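PDB 4FN7: enoyl-CoA hydratase/isomerase family protein from Mycobacterium tuberculosis, which probably acts on unsaturated acyl-CoA thioesters as a hydratase or isomerase of the crotonase superfamily in lipid metabolism. Local coordinates for residues V5-K10 with D39-D44; I13-M18 with A48-G53; Y87-Y92 with A109-C114; P95-C100 with S186-A191. All blocks are in the same frame, centred on the assembly; numbering follows the deposited sequence.

Contact 1: V5-K10 with D39-D44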
loop_
_atom_site.group_PDB
_atom_site.type_symbol
_atom_site.label_atom_id
_atom_site.label_comp_id
_atom_site.label_asym_id
_atom_site.label_seq_id
_atom_site.Cartn_x
_atom_site.Cartn_y
_atom_site.Cartn_z
ATOM N N VAL A 5 -0.490 31.973 -13.313
ATOM C CA VAL A 5 0.710 31.249 -12.915
ATOM C C VAL A 5 1.944 32.125 -13.049
ATOM O O VAL A 5 2.132 32.796 -14.061
ATOM C CB VAL A 5 0.914 29.988 -13.768
ATOM C CG1 VAL A 5 2.229 29.307 -13.407
ATOM C CG2 VAL A 5 -0.245 29.032 -13.584
ATOM N N SER A 6 2.786 32.124 -12.025
ATOM C CA SER A 6 4.071 32.803 -12.126
ATOM C C SER A 6 5.191 31.779 -12.211
ATOM O O SER A 6 5.100 30.689 -11.637
ATOM C CB SER A 6 4.297 33.733 -10.938
ATOM O OG SER A 6 4.441 32.997 -9.741
ATOM N N TYR A 7 6.239 32.139 -12.942
ATOM C CA TYR A 7 7.424 31.306 -13.099
ATOM C C TYR A 7 8.646 32.106 -12.681
ATOM O O TYR A 7 8.874 33.200 -13.190
ATOM C CB TYR A 7 7.582 30.860 -14.550
ATOM C CG TYR A 7 8.888 30.149 -14.800
ATOM C CD1 TYR A 7 9.011 28.794 -14.546
ATOM C CD2 TYR A 7 9.999 30.829 -15.286
ATOM C CE1 TYR A 7 10.201 28.135 -14.761
ATOM C CE2 TYR A 7 11.196 30.173 -15.504
ATOM C CZ TYR A 7 11.287 28.821 -15.242
ATOM O OH TYR A 7 12.461 28.141 -15.447
ATOM N N THR A 8 9.434 31.545 -11.769
ATOM C CA THR A 8 10.629 32.206 -11.269
ATOM C C THR A 8 11.748 31.191 -11.135
ATOM O O THR A 8 11.616 30.201 -10.422
ATOM C CB THR A 8 10.374 32.835 -9.891
ATOM O OG1 THR A 8 9.166 33.605 -9.933
ATOM C CG2 THR A 8 11.536 33.728 -9.488
ATOM N N ARG A 9 12.849 31.431 -11.830
ATOM C CA ARG A 9 14.020 30.588 -11.651
ATOM C C ARG A 9 14.875 31.131 -10.511
ATOM O O ARG A 9 15.210 32.315 -10.484
ATOM C CB ARG A 9 14.839 30.483 -12.942
ATOM C CG ARG A 9 16.095 29.630 -12.781
ATOM C CD ARG A 9 16.706 29.219 -14.114
ATOM N NE ARG A 9 17.117 30.363 -14.921
ATOM C CZ ARG A 9 17.916 30.281 -15.981
ATOM N NH1 ARG A 9 18.402 29.107 -16.359
ATOM N NH2 ARG A 9 18.238 31.375 -16.660
ATOM N N LYS A 10 15.199 30.263 -9.559
ATOM C CA LYS A 10 16.081 30.608 -8.451
ATOM C C LYS A 10 17.184 29.567 -8.383
ATOM O O LYS A 10 16.958 28.446 -7.924
ATOM C CB LYS A 10 15.323 30.599 -7.123
ATOM C CG LYS A 10 14.027 31.384 -7.102
ATOM C CD LYS A 10 13.353 31.223 -5.747
ATOM C CE LYS A 10 12.002 31.908 -5.698
ATOM N NZ LYS A 10 11.343 31.692 -4.382
ATOM N N ASP A 39 7.099 24.482 -19.567
ATOM C CA ASP A 39 7.917 24.705 -20.765
ATOM C C ASP A 39 9.124 25.592 -20.436
ATOM O O ASP A 39 10.237 25.323 -20.897
ATOM C CB ASP A 39 7.127 25.380 -21.898
ATOM C CG ASP A 39 6.024 24.513 -22.477
ATOM O OD1 ASP A 39 5.973 23.288 -22.226
ATOM O OD2 ASP A 39 5.207 25.086 -23.228
ATOM N N ASN A 40 8.902 26.663 -19.672
ATOM C CA ASN A 40 10.010 27.521 -19.245
ATOM C C ASN A 40 11.050 26.733 -18.461
ATOM O O ASN A 40 12.257 26.895 -18.664
ATOM C CB ASN A 40 9.533 28.692 -18.381
ATOM C CG ASN A 40 8.714 29.701 -19.147
ATOM O OD1 ASN A 40 8.771 29.770 -20.371
ATOM N ND2 ASN A 40 7.938 30.498 -18.418
ATOM N N ALA A 41 10.574 25.899 -17.542
ATOM C CA ALA A 41 11.459 25.074 -16.739
ATOM C C ALA A 41 12.259 24.130 -17.622
ATOM O O ALA A 41 13.442 23.884 -17.367
ATOM C CB ALA A 41 10.664 24.289 -15.703
ATOM N N ASP A 42 11.617 23.598 -18.657
ATOM C CA ASP A 42 12.308 22.760 -19.634
ATOM C C ASP A 42 13.424 23.539 -20.327
ATOM O O ASP A 42 14.559 23.063 -20.438
ATOM C CB ASP A 42 11.341 22.222 -20.696
ATOM C CG ASP A 42 10.399 21.148 -20.166
ATOM O OD1 ASP A 42 10.600 20.633 -19.046
ATOM O OD2 ASP A 42 9.459 20.792 -20.908
ATOM N N ARG A 43 13.091 24.733 -20.808
ATOM C CA ARG A 43 14.064 25.546 -21.521
ATOM C C ARG A 43 15.220 25.952 -20.610
ATOM O O ARG A 43 16.377 25.988 -21.035
ATOM C CB ARG A 43 13.378 26.770 -22.137
ATOM C CG ARG A 43 12.514 26.424 -23.355
ATOM C CD ARG A 43 11.898 27.643 -24.057
ATOM N NE ARG A 43 10.721 28.180 -23.377
ATOM C CZ ARG A 43 9.454 27.882 -23.666
ATOM N NH1 ARG A 43 9.149 27.020 -24.626
ATOM N NH2 ARG A 43 8.479 28.447 -22.970
ATOM N N ASP A 44 14.909 26.253 -19.354
ATOM C CA ASP A 44 15.933 26.679 -18.407
ATOM C C ASP A 44 16.737 25.495 -17.861
ATOM O O ASP A 44 17.770 25.690 -17.219
ATOM C CB ASP A 44 15.320 27.490 -17.261
ATOM C CG ASP A 44 14.930 28.897 -17.675
ATOM O OD1 ASP A 44 15.379 29.367 -18.742
ATOM O OD2 ASP A 44 14.183 29.550 -16.918
HETATM O O HOH W 1 18.807 26.442 -14.915
HETATM O O HOH W 2 19.725 27.468 -18.379
#
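Tyr7 reaches from the strand to the helix and meets Asn40, Ala41 and Asp44 in turn. With CG anti to the backbone N (chi1 172°), the ring is carried across to the helix. Tyr7 CB starts 3.9 Å from Asn40 ND2, and CG lies against the same amide nitrogen. Next comes the ring itself, whose centre is topped by Asn40 CB 3.5 Å above one face, a CH-pi contact almost along the ring normal. Along one side of the ring, Tyr7 CE1 packs 4.0 Å from Ala41 CB. At the tip, Tyr7 OH donates to Asp44 OD2 at 2.7 Å, approaching on the anti side and 25° out of the carboxylate plane. Strand 5-10 is an edge strand of the main sheet, paired antiparallel with strand 13-18, and helix 28-44 is the connection that carries the chain from strand 13-18 to strand 48-52. The Asn40 amide is steadied within the helix, where Arg43 NH2 donates to Asn40 OD1 at 2.9 Å. Asp44 has a second partner: the Arg9 guanidinium stacks on its carboxylate with the planes 14° apart. Arg9 NE is 3.6 Å from Asp44 OD2, a long salt bridge of charge alone, since no N-H points at the oxygen. Two waters join Arg9 NH1 to Asp44 O, and the closer one donates to that carbonyl oxygen over 2.6 Å.

Contact 2: I13-M18 with A48-G53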
loop_
_atom_site.group_PDB
_atom_site.type_symbol
_atom_site.label_atom_id
_atom_site.label_comp_id
_atom_site.label_asym_id
_atom_site.label_seq_id
_atom_site.Cartn_x
_atom_site.Cartn_y
_atom_site.Cartn_z
ATOM N N ILE A 13 16.627 25.761 -8.977
ATOM C CA ILE A 13 15.218 25.392 -9.063
ATOM C C ILE A 13 14.359 26.409 -9.805
ATOM O O ILE A 13 14.750 27.561 -9.996
ATOM C CB ILE A 13 14.608 25.130 -7.661
ATOM C CG1 ILE A 13 14.471 26.433 -6.867
ATOM C CG2 ILE A 13 15.436 24.095 -6.913
ATOM C CD1 ILE A 13 13.769 26.264 -5.529
ATOM N N ALA A 14 13.192 25.957 -10.247
ATOM C CA ALA A 14 12.157 26.850 -10.743
ATOM C C ALA A 14 10.981 26.770 -9.784
ATOM O O ALA A 14 10.617 25.681 -9.335
ATOM C CB ALA A 14 11.724 26.452 -12.144
ATOM N N VAL A 15 10.413 27.923 -9.446
ATOM C CA VAL A 15 9.218 27.982 -8.616
ATOM C C VAL A 15 8.046 28.425 -9.473
ATOM O O VAL A 15 8.070 29.498 -10.077
ATOM C CB VAL A 15 9.389 28.944 -7.431
ATOM C CG1 VAL A 15 8.147 28.921 -6.546
ATOM C CG2 VAL A 15 10.630 28.568 -6.632
ATOM N N ILE A 16 7.030 27.571 -9.530
ATOM C CA ILE A 16 5.834 27.802 -10.317
ATOM C C ILE A 16 4.686 27.965 -9.330
ATOM O O ILE A 16 4.389 27.055 -8.556
ATOM C CB ILE A 16 5.583 26.601 -11.255
ATOM C CG1 ILE A 16 6.737 26.461 -12.263
ATOM C CG2 ILE A 16 4.230 26.706 -11.950
ATOM C CD1 ILE A 16 6.612 25.242 -13.180
ATOM N N SER A 17 4.066 29.137 -9.321
ATOM C CA SER A 17 3.047 29.440 -8.324
ATOM C C SER A 17 1.706 29.730 -8.965
ATOM O O SER A 17 1.597 30.591 -9.845
ATOM C CB SER A 17 3.474 30.635 -7.472
ATOM O OG SER A 17 4.517 30.271 -6.593
ATOM N N MET A 18 0.686 29.006 -8.505
ATOM C CA MET A 18 -0.680 29.222 -8.952
ATOM C C MET A 18 -1.360 30.258 -8.073
ATOM O O MET A 18 -1.402 30.115 -6.847
ATOM C CB MET A 18 -1.475 27.916 -8.872
ATOM C CG MET A 18 -1.003 26.822 -9.814
ATOM S SD MET A 18 -2.013 25.331 -9.664
ATOM C CE MET A 18 -1.508 24.748 -8.044
ATOM N N ALA A 48 15.321 21.215 -10.329
ATOM C CA ALA A 48 14.090 20.714 -9.727
ATOM C C ALA A 48 12.987 21.757 -9.855
ATOM O O ALA A 48 13.263 22.937 -10.082
ATOM C CB ALA A 48 14.314 20.345 -8.267
ATOM N N LEU A 49 11.739 21.304 -9.740
ATOM C CA LEU A 49 10.579 22.190 -9.780
ATOM C C LEU A 49 9.940 22.246 -8.413
ATOM O O LEU A 49 9.862 21.228 -7.721
ATOM C CB LEU A 49 9.488 21.661 -10.713
ATOM C CG LEU A 49 9.680 21.291 -12.171
ATOM C CD1 LEU A 49 8.313 21.064 -12.792
ATOM C CD2 LEU A 49 10.409 22.399 -12.883
ATOM N N VAL A 50 9.458 23.425 -8.056
ATOM C CA VAL A 50 8.537 23.595 -6.950
ATOM C C VAL A 50 7.257 24.175 -7.520
ATOM O O VAL A 50 7.285 25.164 -8.248
ATOM C CB VAL A 50 9.094 24.559 -5.900
ATOM C CG1 VAL A 50 8.037 24.856 -4.837
ATOM C CG2 VAL A 50 10.352 23.993 -5.278
ATOM N N ILE A 51 6.134 23.542 -7.204
ATOM C CA ILE A 51 4.826 24.052 -7.601
ATOM C C ILE A 51 4.034 24.397 -6.347
ATOM O O ILE A 51 3.892 23.563 -5.447
ATOM C CB ILE A 51 4.057 23.032 -8.473
ATOM C CG1 ILE A 51 4.796 22.832 -9.802
ATOM C CG2 ILE A 51 2.631 23.510 -8.720
ATOM C CD1 ILE A 51 4.303 21.647 -10.607
ATOM N N THR A 52 3.519 25.622 -6.288
ATOM C CA THR A 52 2.780 26.087 -5.118
ATOM C C THR A 52 1.381 26.539 -5.499
ATOM O O THR A 52 1.094 26.768 -6.675
ATOM C CB THR A 52 3.470 27.299 -4.435
ATOM O OG1 THR A 52 3.008 28.528 -5.020
ATOM C CG2 THR A 52 4.999 27.216 -4.552
ATOM N N GLY A 53 0.518 26.666 -4.493
ATOM C CA GLY A 53 -0.750 27.354 -4.655
ATOM C C GLY A 53 -0.642 28.790 -4.169
ATOM O O GLY A 53 0.439 29.400 -4.208
#
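Ser17 OG lies beside its own backbone N (chi1 -72°), while Thr52 OG1 stands between its N and carbonyl carbon (chi1 89°), which brings the two hydroxyls together across neighbouring strands. Ser17 OG and Thr52 OG1 are 2.8 Å apart, a probable hydrogen bond. Thr52 OG1 itself donates to Gly53 O at 2.8 Å, in the carbonyl plane and on a lone pair, so the threonine's rotation is fixed where the strand ends. Behind these side chains the strands run parallel. Through N and O, Ala14 bonds to Ala48 and Val50, on either side of its partner Leu49, and Ile16 to Val50 and Thr52, on either side of Ile51; the shortest of these bonds runs from Ile16 N to Val50 O at 2.7 Å. The last, from Met18 N to Thr52 O at 2.9 Å, approaches from above the carbonyl plane, 38° out of it. On the face with Ser17 and Thr52, Ile13 CD1 reaches Val50 CG2 at 4.1 Å. On the other face, Ile16 CB rests 4.1 Å from Ile51 CG1. Met18 folds back at its thioether, setting CE 3.6 Å from Thr52 O. The pair forms the two strands of a beta-alpha-beta unit whose connecting helix 28-44 covers Ile16, Met18 and Leu49. Helix 184-195 packs on Ile13, Val15 and Val50, and strands 5-10 and 96-100 flank the pair within the sheet.

Contact 3: Y87-Y92 with A109-C114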
loop_
_atom_site.group_PDB
_atom_site.type_symbol
_atom_site.label_atom_id
_atom_site.label_comp_id
_atom_site.label_asym_id
_atom_site.label_seq_id
_atom_site.Cartn_x
_atom_site.Cartn_y
_atom_site.Cartn_z
ATOM N N TYR A 87 0.260 13.402 -16.120
ATOM C CA TYR A 87 1.202 12.509 -16.779
ATOM C C TYR A 87 2.556 13.208 -16.968
ATOM O O TYR A 87 3.615 12.633 -16.700
ATOM C CB TYR A 87 0.641 12.046 -18.126
ATOM C CG TYR A 87 1.471 10.983 -18.802
ATOM C CD1 TYR A 87 1.091 9.648 -18.767
ATOM C CD2 TYR A 87 2.646 11.315 -19.477
ATOM C CE1 TYR A 87 1.855 8.667 -19.389
ATOM C CE2 TYR A 87 3.413 10.345 -20.097
ATOM C CZ TYR A 87 3.016 9.024 -20.051
ATOM O OH TYR A 87 3.792 8.070 -20.667
ATOM N N ARG A 88 2.512 14.454 -17.430
ATOM C CA ARG A 88 3.725 15.234 -17.668
ATOM C C ARG A 88 4.555 15.376 -16.398
ATOM O O ARG A 88 5.777 15.221 -16.418
ATOM C CB ARG A 88 3.374 16.617 -18.216
ATOM C CG ARG A 88 4.587 17.418 -18.640
ATOM C CD ARG A 88 4.200 18.768 -19.202
ATOM N NE ARG A 88 5.397 19.457 -19.684
ATOM C CZ ARG A 88 5.421 20.694 -20.165
ATOM N NH1 ARG A 88 4.313 21.418 -20.228
ATOM N NH2 ARG A 88 6.572 21.206 -20.572
ATOM N N LEU A 89 3.895 15.651 -15.280
ATOM C CA LEU A 89 4.610 15.842 -14.030
ATOM C C LEU A 89 5.107 14.537 -13.413
ATOM O O LEU A 89 6.207 14.492 -12.874
ATOM C CB LEU A 89 3.760 16.634 -13.037
ATOM C CG LEU A 89 3.634 18.113 -13.428
ATOM C CD1 LEU A 89 2.533 18.789 -12.630
ATOM C CD2 LEU A 89 4.965 18.847 -13.249
ATOM N N LEU A 90 4.300 13.479 -13.478
ATOM C CA LEU A 90 4.713 12.182 -12.947
ATOM C C LEU A 90 5.901 11.613 -13.714
ATOM O O LEU A 90 6.670 10.825 -13.173
ATOM C CB LEU A 90 3.553 11.187 -12.992
ATOM C CG LEU A 90 2.546 11.277 -11.838
ATOM C CD1 LEU A 90 1.298 10.454 -12.141
ATOM C CD2 LEU A 90 3.158 10.856 -10.510
ATOM N N SER A 91 6.043 12.016 -14.977
ATOM C CA SER A 91 7.146 11.515 -15.786
ATOM C C SER A 91 8.280 12.532 -15.904
ATOM O O SER A 91 9.266 12.297 -16.606
ATOM C CB SER A 91 6.647 11.102 -17.170
ATOM O OG SER A 91 6.117 12.211 -17.865
ATOM N N TYR A 92 8.153 13.647 -15.195
ATOM C CA TYR A 92 9.103 14.748 -15.332
ATOM C C TYR A 92 10.522 14.309 -14.972
ATOM O O TYR A 92 10.723 13.656 -13.958
ATOM C CB TYR A 92 8.656 15.943 -14.479
ATOM C CG TYR A 92 9.249 17.237 -14.967
ATOM C CD1 TYR A 92 8.823 17.801 -16.163
ATOM C CD2 TYR A 92 10.258 17.877 -14.262
ATOM C CE1 TYR A 92 9.381 18.973 -16.639
ATOM C CE2 TYR A 92 10.817 19.052 -14.731
ATOM C CZ TYR A 92 10.374 19.591 -15.918
ATOM O OH TYR A 92 10.944 20.754 -16.384
ATOM N N ALA A 109 -6.101 17.718 -5.708
ATOM C CA ALA A 109 -5.473 16.591 -5.025
ATOM C C ALA A 109 -4.726 15.690 -6.007
ATOM O O ALA A 109 -3.677 15.145 -5.672
ATOM C CB ALA A 109 -6.507 15.779 -4.254
ATOM N N PHE A 110 -5.260 15.529 -7.216
ATOM C CA PHE A 110 -4.592 14.689 -8.212
ATOM C C PHE A 110 -3.280 15.339 -8.650
ATOM O O PHE A 110 -2.262 14.664 -8.769
ATOM C CB PHE A 110 -5.496 14.414 -9.422
ATOM C CG PHE A 110 -6.876 13.932 -9.050
ATOM C CD1 PHE A 110 -7.089 13.207 -7.886
ATOM C CD2 PHE A 110 -7.961 14.230 -9.855
ATOM C CE1 PHE A 110 -8.372 12.787 -7.532
ATOM C CE2 PHE A 110 -9.245 13.817 -9.507
ATOM C CZ PHE A 110 -9.445 13.095 -8.344
ATOM N N LEU A 111 -3.306 16.648 -8.878
ATOM C CA LEU A 111 -2.083 17.380 -9.199
ATOM C C LEU A 111 -1.059 17.243 -8.069
ATOM O O LEU A 111 0.127 16.962 -8.303
ATOM C CB LEU A 111 -2.417 18.851 -9.446
ATOM C CG LEU A 111 -1.235 19.782 -9.708
ATOM C CD1 LEU A 111 -0.478 19.332 -10.933
ATOM C CD2 LEU A 111 -1.709 21.215 -9.876
ATOM N N LEU A 112 -1.505 17.459 -6.840
ATOM C CA LEU A 112 -0.627 17.349 -5.681
ATOM C C LEU A 112 0.077 15.987 -5.678
ATOM O O LEU A 112 1.269 15.881 -5.375
ATOM C CB LEU A 112 -1.443 17.520 -4.396
ATOM C CG LEU A 112 -0.697 17.410 -3.067
ATOM C CD1 LEU A 112 0.315 18.526 -2.930
ATOM C CD2 LEU A 112 -1.686 17.426 -1.907
ATOM N N SER A 113 -0.670 14.952 -6.050
ATOM C CA SER A 113 -0.210 13.569 -6.015
ATOM C C SER A 113 0.795 13.240 -7.117
ATOM O O SER A 113 1.261 12.108 -7.207
ATOM C CB SER A 113 -1.413 12.617 -6.111
ATOM O OG SER A 113 -2.334 12.831 -5.050
ATOM N N CYS A 114 1.115 14.220 -7.955
ATOM C CA CYS A 114 2.140 14.036 -8.983
ATOM C C CYS A 114 3.538 14.450 -8.528
ATOM O O CYS A 114 4.508 14.226 -9.247
ATOM C CB CYS A 114 1.778 14.814 -10.243
ATOM S SG CYS A 114 0.251 14.266 -10.999
HETATM O O HOH W 3 7.150 13.698 -10.414
#
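Leu89 and Leu90 meet Leu111 and Cys114 through aliphatic groups and sulfur, with no ring between them; of the rings nearby, that of Tyr92 has Arg88 O at its edge, in plane, and packs against Leu49, Ile38 and Ala41. The contact itself is tightest where Leu89 CD1 presses on Leu111 CD1 at 3.5 Å, closer than usual for two methyls. The CB of Leu111 is directed away from 87-92, but with CG anti to the backbone N (chi1 176°) and a bend at the next bond, CD1 comes back to Leu89. Cys114 fits against both leucines: its CB is 3.9 Å from Leu89 CB, and its SG is 3.9 Å from Leu90 CG. Leu90 CD2 lies alongside the cysteine backbone, 3.7 Å from Cys114 CA. These residues sit where helix 73-90 and helix 107-112 both end, so the C-terminal ends of the two helices lie side by side deep in the crotonase fold. In relatives the opposite, N-terminal end of the second helix faces the thioester carbonyl, which is probably true here. A water lies 2.8 Å from Leu89 O and 2.9 Å from Cys114 O, close to both carbonyl ends. Ala109 O is gripped twice, by Ser113 N and by Ser113 OG (2.7 Å), from opposite faces of its plane. Leu90 O is taken up by Arg211 of helix 200-223, whose Leu215 and Ile218 also cover the Leu90 side chain.

Contact 4: P95-C100 with S186-A191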
loop_
_atom_site.group_PDB
_atom_site.type_symbol
_atom_site.label_atom_id
_atom_site.label_comp_id
_atom_site.label_asym_id
_atom_site.label_seq_id
_atom_site.Cartn_x
_atom_site.Cartn_y
_atom_site.Cartn_z
ATOM N N PRO A 95 13.346 16.278 -10.207
ATOM C CA PRO A 95 12.473 16.172 -9.036
ATOM C C PRO A 95 11.432 17.293 -9.009
ATOM O O PRO A 95 11.732 18.443 -9.361
ATOM C CB PRO A 95 13.442 16.314 -7.864
ATOM C CG PRO A 95 14.750 15.806 -8.401
ATOM C CD PRO A 95 14.773 16.277 -9.837
ATOM N N VAL A 96 10.216 16.947 -8.590
ATOM C CA VAL A 96 9.105 17.880 -8.515
ATOM C C VAL A 96 8.618 17.904 -7.074
ATOM O O VAL A 96 8.239 16.864 -6.513
ATOM C CB VAL A 96 7.939 17.430 -9.424
ATOM C CG1 VAL A 96 6.740 18.369 -9.268
ATOM C CG2 VAL A 96 8.395 17.348 -10.880
ATOM N N VAL A 97 8.636 19.084 -6.470
ATOM C CA VAL A 97 8.194 19.232 -5.089
ATOM C C VAL A 97 6.967 20.115 -5.035
ATOM O O VAL A 97 6.968 21.220 -5.565
ATOM C CB VAL A 97 9.300 19.831 -4.191
ATOM C CG1 VAL A 97 8.836 19.893 -2.741
ATOM C CG2 VAL A 97 10.570 19.006 -4.303
ATOM N N MET A 98 5.912 19.612 -4.395
ATOM C CA MET A 98 4.675 20.363 -4.267
ATOM C C MET A 98 4.633 21.090 -2.938
ATOM O O MET A 98 4.818 20.478 -1.888
ATOM C CB MET A 98 3.468 19.428 -4.364
ATOM C CG MET A 98 3.386 18.654 -5.652
ATOM S SD MET A 98 3.036 19.738 -7.039
ATOM C CE MET A 98 3.005 18.547 -8.386
ATOM N N ALA A 99 4.380 22.394 -2.998
ATOM C CA ALA A 99 4.106 23.203 -1.819
ATOM C C ALA A 99 2.600 23.370 -1.702
ATOM O O ALA A 99 2.007 24.240 -2.341
ATOM C CB ALA A 99 4.780 24.558 -1.938
ATOM N N CYS A 100 1.986 22.506 -0.900
ATOM C CA CYS A 100 0.550 22.525 -0.700
ATOM C C CYS A 100 0.202 23.631 0.290
ATOM O O CYS A 100 0.288 23.438 1.501
ATOM C CB CYS A 100 0.104 21.167 -0.171
ATOM S SG CYS A 100 -1.657 20.884 -0.247
ATOM N N SER A 186 9.048 27.600 1.790
ATOM C CA SER A 186 10.498 27.602 1.958
ATOM C C SER A 186 11.027 26.183 2.171
ATOM O O SER A 186 12.094 25.827 1.676
ATOM C CB SER A 186 10.940 28.547 3.083
ATOM O OG SER A 186 10.373 28.174 4.320
ATOM N N ARG A 187 10.264 25.360 2.878
ATOM C CA ARG A 187 10.659 23.974 3.078
ATOM C C ARG A 187 10.605 23.201 1.756
ATOM O O ARG A 187 11.495 22.405 1.459
ATOM C CB ARG A 187 9.793 23.310 4.146
ATOM C CG ARG A 187 10.055 21.839 4.318
ATOM C CD ARG A 187 11.501 21.529 4.692
ATOM N NE ARG A 187 11.707 20.095 4.555
ATOM C CZ ARG A 187 12.800 19.521 4.074
ATOM N NH1 ARG A 187 13.842 20.254 3.702
ATOM N NH2 ARG A 187 12.850 18.200 3.976
ATOM N N ALA A 188 9.567 23.439 0.961
ATOM C CA ALA A 188 9.483 22.834 -0.366
ATOM C C ALA A 188 10.699 23.206 -1.219
ATOM O O ALA A 188 11.265 22.354 -1.903
ATOM C CB ALA A 188 8.185 23.237 -1.072
ATOM N N GLU A 189 11.100 24.475 -1.173
ATOM C CA GLU A 189 12.252 24.929 -1.940
ATOM C C GLU A 189 13.548 24.304 -1.434
ATOM O O GLU A 189 14.407 23.920 -2.228
ATOM C CB GLU A 189 12.325 26.458 -1.936
ATOM C CG GLU A 189 11.213 27.090 -2.757
ATOM C CD GLU A 189 11.031 28.566 -2.490
ATOM O OE1 GLU A 189 11.599 29.067 -1.497
ATOM O OE2 GLU A 189 10.310 29.222 -3.275
ATOM N N GLU A 190 13.675 24.190 -0.115
ATOM C CA GLU A 190 14.836 23.545 0.491
ATOM C C GLU A 190 14.929 22.089 0.029
ATOM O O GLU A 190 15.997 21.611 -0.360
ATOM C CB GLU A 190 14.750 23.616 2.019
ATOM C CG GLU A 190 15.969 23.077 2.742
ATOM C CD GLU A 190 15.854 23.209 4.248
ATOM O OE1 GLU A 190 14.846 22.737 4.816
ATOM O OE2 GLU A 190 16.766 23.796 4.869
ATOM N N ALA A 191 13.799 21.387 0.065
ATOM C CA ALA A 191 13.759 19.992 -0.346
ATOM C C ALA A 191 14.115 19.863 -1.828
ATOM O O ALA A 191 14.892 18.987 -2.209
ATOM C CB ALA A 191 12.385 19.391 -0.064
#
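Next to Ala188, the residue that meets Val97 and Ala99, Arg187 NH1 donates to Glu190 OE1 at 2.9 Å, a salt bridge within the helix. It is a bent bond, with 137° at the hydrogen, and it reaches the oxygen on the anti side, out of the carboxylate plane. Ala191 CB lies over one face of the same guanidinium, offset toward its rim, and Arg187 NE pairs with Glu177, so this charged group is held from several directions. The contact with strand 96-100 is apolar by contrast and rests on small side chains. Ala188 CB is received by two partners, Val97 CG1 and Ala99 CB, each 3.8 Å away. Val97 directs CG1 at the helix because that branch is anti to the backbone N (chi1 -177°), and the methyl also sits 3.6 Å from Ala188 O. A looser touch, 4.5 Å from Val97 CG1 to Ala191 CB, continues the contact one turn further along. With alanines on the helix and at Ala99, the backbones come close: the CA atoms of Ala99 and Ala188 are 5.6 Å apart. The two short segments run almost antiparallel, at 172°, with their axes approaching to 7.8 Å. Helix 184-195 thus lies over one face of the main sheet, reaching Val50 of the next strand through Ala188. Met98 points to the other face, where it meets Leu112 of helix 107-112, and strands 48-52 and 117-120 pair with strand 96-100 in the sheet.

Overall arrangement
Contacts 1, 2 and 4 all reach the main sheet, whose strands 5-10, 13-18, 48-52 and 96-100 lie side by side in that order. Contact 2, also buried, supplies backbone pairing between its second and third strands, whereas contacts 1 and 4 lay helices against it. Contact 1 is at the surface, about 17 Å from the chain centre, and combines a ring face, a hydroxyl, charge and water. Contact 3 is the most central, about 5 Å from that centre, and like buried contact 4 works by apolar packing. Salt bridges and hydrogen bonds tie them: Asp39 and Asp42 of contact 1 reach Arg88 and Tyr92 of contact 3, and Lys10 pairs with Glu189 of contact 4.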